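Local coordinates for protein UTP--glucose-1-phosphate uridylyltransferase YngB (Bacillus subtilis, PDB 7O2N) that catalyses the formation of UDP-glucose from glucose-1-phosphate and UTP, a step toward the membrane glycolipid to which lipoteichoic acid is attached, at residues Cys116-Ile121 / Ser212-Leu217; Asp147-Tyr152 / Arg206-Ser211. All coordinates share one frame; numbering follows the deposited sequence.

In the fold
From the N terminus, the chain first enters 116-121, which leads into the short helix 118-121 before strand 125-129. It then passes through 147-152, in the last turns of helix 141-152, and runs through further strands to 206-211. There interaction 2 closes a loop between that helix and strand 206-210. The next residues, 212-217, start helix 213-219 and close the longer loop of interaction 1, inside which interaction 2 is nested. The two contacts share no residue and their centres lie about 15 Å apart. Strand 206-210, paired with 125-129 and 156-161 in the central mixed sheet, thus has helix 141-152 packed on side chains of one face, while helix 213-219, which follows it, packs against helix 118-121.

Interaction 1: Cys116-Ile121 / Ser212-Leu217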
loop_
_atom_site.group_PDB
_atom_site.type_symbol
_atom_site.label_atom_id
_atom_site.label_comp_id
_atom_site.label_asym_id
_atom_site.label_seq_id
_atom_site.Cartn_x
_atom_site.Cartn_y
_atom_site.Cartn_z
ATOM N N CYS A 116 15.765 22.879 8.872
ATOM C CA CYS A 116 14.703 22.848 9.868
ATOM C C CYS A 116 15.179 22.113 11.117
ATOM O O CYS A 116 14.822 22.474 12.232
ATOM C CB CYS A 116 13.451 22.165 9.318
ATOM S SG CYS A 116 12.626 23.065 7.972
ATOM N N ALA A 117 16.035 21.108 10.913
ATOM C CA ALA A 117 16.459 20.213 11.968
ATOM C C ALA A 117 17.426 20.899 12.933
ATOM O O ALA A 117 17.699 20.356 14.012
ATOM C CB ALA A 117 17.100 19.033 11.315
ATOM N N GLU A 118 17.913 22.094 12.540
ATOM C CA GLU A 118 19.091 22.731 13.107
ATOM C C GLU A 118 19.065 22.670 14.630
ATOM O O GLU A 118 19.960 22.086 15.237
ATOM C CB GLU A 118 19.220 24.169 12.617
ATOM C CG GLU A 118 20.414 24.895 13.215
ATOM C CD GLU A 118 20.637 26.301 12.685
ATOM O OE1 GLU A 118 20.079 26.630 11.612
ATOM O OE2 GLU A 118 21.373 27.064 13.338
ATOM N N HIS A 119 18.020 23.266 15.223
ATOM C CA HIS A 119 17.949 23.530 16.650
ATOM C C HIS A 119 17.742 22.225 17.408
ATOM O O HIS A 119 18.095 22.115 18.582
ATOM C CB HIS A 119 16.866 24.578 16.942
ATOM C CG HIS A 119 17.182 25.933 16.387
ATOM N ND1 HIS A 119 17.806 26.916 17.140
ATOM C CD2 HIS A 119 16.996 26.467 15.157
ATOM C CE1 HIS A 119 17.982 27.994 16.402
ATOM N NE2 HIS A 119 17.498 27.742 15.184
ATOM N N PHE A 120 17.170 21.243 16.706
ATOM C CA PHE A 120 16.818 19.972 17.315
ATOM C C PHE A 120 18.077 19.158 17.588
ATOM O O PHE A 120 18.205 18.581 18.665
ATOM C CB PHE A 120 15.782 19.223 16.476
ATOM C CG PHE A 120 15.732 17.743 16.757
ATOM C CD1 PHE A 120 15.110 17.261 17.899
ATOM C CD2 PHE A 120 16.318 16.834 15.892
ATOM C CE1 PHE A 120 15.044 15.901 18.156
ATOM C CE2 PHE A 120 16.274 15.476 16.169
ATOM C CZ PHE A 120 15.631 15.008 17.294
ATOM N N ILE A 121 18.990 19.105 16.612
ATOM C CA ILE A 121 20.227 18.361 16.833
ATOM C C ILE A 121 21.222 19.281 17.530
ATOM O O ILE A 121 22.000 18.864 18.380
ATOM C CB ILE A 121 20.796 17.681 15.558
ATOM C CG1 ILE A 121 21.058 18.655 14.412
ATOM C CG2 ILE A 121 19.930 16.503 15.098
ATOM C CD1 ILE A 121 20.417 18.189 13.138
ATOM N N SER A 212 28.439 21.917 11.988
ATOM C CA SER A 212 29.075 22.840 11.054
ATOM C C SER A 212 28.205 23.033 9.821
ATOM O O SER A 212 28.027 24.155 9.368
ATOM C CB SER A 212 30.438 22.355 10.650
ATOM O OG SER A 212 30.811 21.222 11.428
ATOM N N ILE A 213 27.655 21.922 9.312
ATOM C CA ILE A 213 26.958 21.887 8.037
ATOM C C ILE A 213 25.812 22.899 8.016
ATOM O O ILE A 213 25.316 23.257 6.946
ATOM C CB ILE A 213 26.501 20.452 7.692
ATOM C CG1 ILE A 213 26.464 20.208 6.185
ATOM C CG2 ILE A 213 25.190 20.084 8.356
ATOM C CD1 ILE A 213 27.839 20.208 5.544
ATOM N N PHE A 214 25.415 23.378 9.201
ATOM C CA PHE A 214 24.288 24.295 9.291
ATOM C C PHE A 214 24.664 25.660 8.726
ATOM O O PHE A 214 23.995 26.161 7.821
ATOM C CB PHE A 214 23.696 24.309 10.700
ATOM C CG PHE A 214 22.878 23.075 10.964
ATOM C CD1 PHE A 214 21.877 22.695 10.072
ATOM C CD2 PHE A 214 23.118 22.285 12.079
ATOM C CE1 PHE A 214 21.129 21.545 10.280
ATOM C CE2 PHE A 214 22.371 21.135 12.285
ATOM C CZ PHE A 214 21.381 20.766 11.388
ATOM N N SER A 215 25.748 26.223 9.279
ATOM C CA SER A 215 26.362 27.451 8.799
ATOM C C SER A 215 26.484 27.374 7.281
ATOM O O SER A 215 25.877 28.159 6.541
ATOM C CB SER A 215 27.722 27.615 9.423
ATOM O OG SER A 215 27.795 26.874 10.633
ATOM N N VAL A 216 27.255 26.368 6.858
ATOM C CA VAL A 216 27.500 26.039 5.466
ATOM C C VAL A 216 26.203 26.168 4.666
ATOM O O VAL A 216 26.173 26.871 3.649
ATOM C CB VAL A 216 28.114 24.632 5.343
ATOM C CG1 VAL A 216 28.534 24.333 3.915
ATOM C CG2 VAL A 216 29.284 24.427 6.296
ATOM N N LEU A 217 25.136 25.507 5.146
ATOM C CA LEU A 217 23.898 25.408 4.385
ATOM C C LEU A 217 23.213 26.771 4.309
ATOM O O LEU A 217 22.518 27.052 3.336
ATOM C CB LEU A 217 22.978 24.334 4.988
ATOM C CG LEU A 217 22.987 22.963 4.299
ATOM C CD1 LEU A 217 22.626 21.853 5.269
ATOM C CD2 LEU A 217 22.053 22.933 3.100
#
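Phe-214 reaches from the first turn of helix 213-219 to Glu-118 and Ile-121, and is the one residue of 212-217 that meets 116-121, chiefly through its ring. Over one face lies the backbone of Glu-118, its CA 3.7 Å from the centroid of the Phe-214 ring and 20° off the normal, a CH-pi approach offset toward the rim. With CG anti to the backbone N (chi1 178°) and the chain extended beyond it, the glutamate runs on across the ring toward the base of Phe-214, CG of Glu-118 coming 3.8 Å from CG of Phe-214. The two side chains thus run antiparallel, and the carboxylate plane ends only 14° from that of the ring. Ile-121 comes in at the rim instead, its CG1 lying in the ring plane 3.5 Å from CE2 of Phe-214.

In this GT-A nucleotidyltransferase, helices 109-116 and 118-121 form the connection of a beta-alpha-beta crossover from strand 98-103 to the parallel strand 125-129, with strands 52-57 and 6-11 lying between the two in the sheet. Helix 213-219, which follows strand 206-210, packs beside that connection.

Beyond the first shell, Phe-126 of strand 125-129 meets the Phe-214 ring with the two planes almost parallel and also touches Ile-121, while Leu-115 touches Phe-214 from helix 109-116. The turn that presents Ile-121 is fixed by Ala-117 O, which accepts from both Phe-120 N (2.9 Å) and Ile-121 N (3.2 Å). In the partner helix, Ser-215 OG bonds back to Ser-212 O at 3.0 Å, and Ile-213 and Val-216 touch helix 230-240.

Interaction 2: Asp147-Tyr152 / Arg206-Ser211; sequences DVYDVY and RYVLNS
Helix-on-sheet packing joins Tyr-149, near the C-terminal end of helix 141-152, to Val-208 and Asn-210 on segment 206-211, within the mixed sheet of the GT-A domain. Strand 206-210 is flanked by 125-129 and 156-161, with backbone hydrogen bonds between Val-208 and Val-156 and between Leu-209 and Phe-126, and the helix packs on one face of the sheet. At chi1 -177° the Tyr-149 ring swings to the far side of CB from its own amide nitrogen and points out toward the strand. There CG1 of Val-208 approaches the ring obliquely, 3.8 Å from CD1 of Tyr-149, in an off-centre CH-pi contact, with CG1 of Val-208 4.2 Å from the centroid of the Tyr-149 ring. The valine side chain stands roughly perpendicular to that of the tyrosine.

Further along the ring, the phenol end meets the carboxamide of Asn-210, whose CG is 3.3 Å from Tyr-149 OH. Val-4, Pro-125 and Val-156 also touch Tyr-149, and Leu-142 and Leu-145 of the same helix add to the packing on Val-208. Were Tyr-149 an alanine, Val-208 would probably lose its aromatic cover and a gap would open between helix and strand, with the Asn-210 amide left without the phenol. The contact is therefore graded in chemistry: aliphatic against aromatic at the buried valine, and polar group beside polar group at the partly exposed asparagine.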
loop_
_atom_site.group_PDB
_atom_site.type_symbol
_atom_site.label_atom_id
_atom_site.label_comp_id
_atom_site.label_asym_id
_atom_site.label_seq_id
_atom_site.Cartn_x
_atom_site.Cartn_y
_atom_site.Cartn_z
ATOM N N ASP A 147 30.477 4.245 11.487
ATOM C CA ASP A 147 31.735 3.627 11.864
ATOM C C ASP A 147 32.884 4.355 11.176
ATOM O O ASP A 147 33.926 4.578 11.796
ATOM C CB ASP A 147 31.654 2.105 11.750
ATOM C CG ASP A 147 30.748 1.537 12.820
ATOM O OD1 ASP A 147 30.131 2.342 13.538
ATOM O OD2 ASP A 147 30.662 0.308 12.935
ATOM N N VAL A 148 32.665 4.770 9.924
ATOM C CA VAL A 148 33.647 5.614 9.265
ATOM C C VAL A 148 33.697 6.979 9.956
ATOM O O VAL A 148 34.782 7.566 10.057
ATOM C CB VAL A 148 33.517 5.673 7.721
ATOM C CG1 VAL A 148 32.254 4.992 7.209
ATOM C CG2 VAL A 148 33.688 7.072 7.117
ATOM N N TYR A 149 32.544 7.455 10.467
ATOM C CA TYR A 149 32.537 8.736 11.167
ATOM C C TYR A 149 33.392 8.684 12.438
ATOM O O TYR A 149 34.270 9.538 12.615
ATOM C CB TYR A 149 31.126 9.221 11.514
ATOM C CG TYR A 149 31.138 10.577 12.171
ATOM C CD1 TYR A 149 31.299 11.707 11.383
ATOM C CD2 TYR A 149 31.058 10.728 13.555
ATOM C CE1 TYR A 149 31.371 12.969 11.946
ATOM C CE2 TYR A 149 31.150 11.985 14.132
ATOM C CZ TYR A 149 31.304 13.108 13.320
ATOM O OH TYR A 149 31.378 14.383 13.800
ATOM N N ASP A 150 33.101 7.698 13.312
ATOM C CA ASP A 150 33.848 7.448 14.533
ATOM C C ASP A 150 35.344 7.685 14.315
ATOM O O ASP A 150 36.025 8.183 15.205
ATOM C CB ASP A 150 33.617 6.037 15.079
ATOM C CG ASP A 150 32.345 5.845 15.897
ATOM O OD1 ASP A 150 31.962 4.682 16.119
ATOM O OD2 ASP A 150 31.728 6.856 16.285
ATOM N N VAL A 151 35.855 7.347 13.124
ATOM C CA VAL A 151 37.285 7.479 12.906
ATOM C C VAL A 151 37.598 8.821 12.259
ATOM O O VAL A 151 38.179 9.660 12.924
ATOM C CB VAL A 151 37.937 6.274 12.201
ATOM C CG1 VAL A 151 37.132 4.976 12.326
ATOM C CG2 VAL A 151 38.325 6.592 10.771
ATOM N N TYR A 152 37.181 9.061 11.012
ATOM C CA TYR A 152 37.601 10.269 10.306
ATOM C C TYR A 152 36.898 11.528 10.817
ATOM O O TYR A 152 37.433 12.626 10.669
ATOM C CB TYR A 152 37.429 10.143 8.791
ATOM C CG TYR A 152 38.211 9.010 8.191
ATOM C CD1 TYR A 152 37.721 7.714 8.225
ATOM C CD2 TYR A 152 39.445 9.232 7.604
ATOM C CE1 TYR A 152 38.439 6.658 7.689
ATOM C CE2 TYR A 152 40.171 8.190 7.050
ATOM C CZ TYR A 152 39.662 6.903 7.096
ATOM O OH TYR A 152 40.355 5.863 6.566
ATOM N N ARG A 206 22.062 8.272 2.271
ATOM C CA ARG A 206 22.527 8.121 3.640
ATOM C C ARG A 206 23.651 9.128 3.850
ATOM O O ARG A 206 24.483 9.303 2.967
ATOM C CB ARG A 206 22.919 6.672 3.904
ATOM C CG ARG A 206 21.723 5.744 3.850
ATOM C CD ARG A 206 22.067 4.314 4.219
ATOM N NE ARG A 206 20.919 3.437 4.019
ATOM C CZ ARG A 206 20.346 3.169 2.838
ATOM N NH1 ARG A 206 20.778 3.734 1.713
ATOM N NH2 ARG A 206 19.312 2.347 2.806
ATOM N N TYR A 207 23.588 9.867 4.967
ATOM C CA TYR A 207 24.613 10.842 5.318
ATOM C C TYR A 207 24.798 10.847 6.831
ATOM O O TYR A 207 23.842 10.623 7.560
ATOM C CB TYR A 207 24.230 12.256 4.886
ATOM C CG TYR A 207 23.789 12.432 3.461
ATOM C CD1 TYR A 207 22.579 11.926 2.992
ATOM C CD2 TYR A 207 24.531 13.217 2.588
ATOM C CE1 TYR A 207 22.153 12.139 1.684
ATOM C CE2 TYR A 207 24.112 13.467 1.284
ATOM C CZ TYR A 207 22.924 12.914 0.825
ATOM O OH TYR A 207 22.515 13.156 -0.455
ATOM N N VAL A 208 26.041 11.057 7.274
ATOM C CA VAL A 208 26.311 11.556 8.605
ATOM C C VAL A 208 26.948 12.937 8.453
ATOM O O VAL A 208 27.792 13.140 7.589
ATOM C CB VAL A 208 27.151 10.558 9.411
ATOM C CG1 VAL A 208 27.635 11.151 10.722
ATOM C CG2 VAL A 208 26.335 9.315 9.693
ATOM N N LEU A 209 26.465 13.908 9.241
ATOM C CA LEU A 209 26.863 15.299 9.087
ATOM C C LEU A 209 27.271 15.920 10.422
ATOM O O LEU A 209 26.968 15.400 11.501
ATOM C CB LEU A 209 25.704 16.085 8.463
ATOM C CG LEU A 209 25.311 15.676 7.051
ATOM C CD1 LEU A 209 24.319 16.681 6.481
ATOM C CD2 LEU A 209 26.542 15.573 6.161
ATOM N N ASN A 210 27.968 17.056 10.313
ATOM C CA ASN A 210 28.374 17.815 11.483
ATOM C C ASN A 210 27.495 19.054 11.596
ATOM O O ASN A 210 26.987 19.558 10.589
ATOM C CB ASN A 210 29.870 18.150 11.448
ATOM C CG ASN A 210 30.722 16.998 11.926
ATOM O OD1 ASN A 210 31.687 16.622 11.266
ATOM N ND2 ASN A 210 30.341 16.416 13.054
ATOM N N SER A 211 27.319 19.506 12.844
ATOM C CA SER A 211 26.646 20.753 13.165
ATOM C C SER A 211 27.115 21.858 12.220
ATOM O O SER A 211 26.294 22.624 11.711
ATOM C CB SER A 211 26.936 21.112 14.577
ATOM O OG SER A 211 27.262 19.947 15.325
#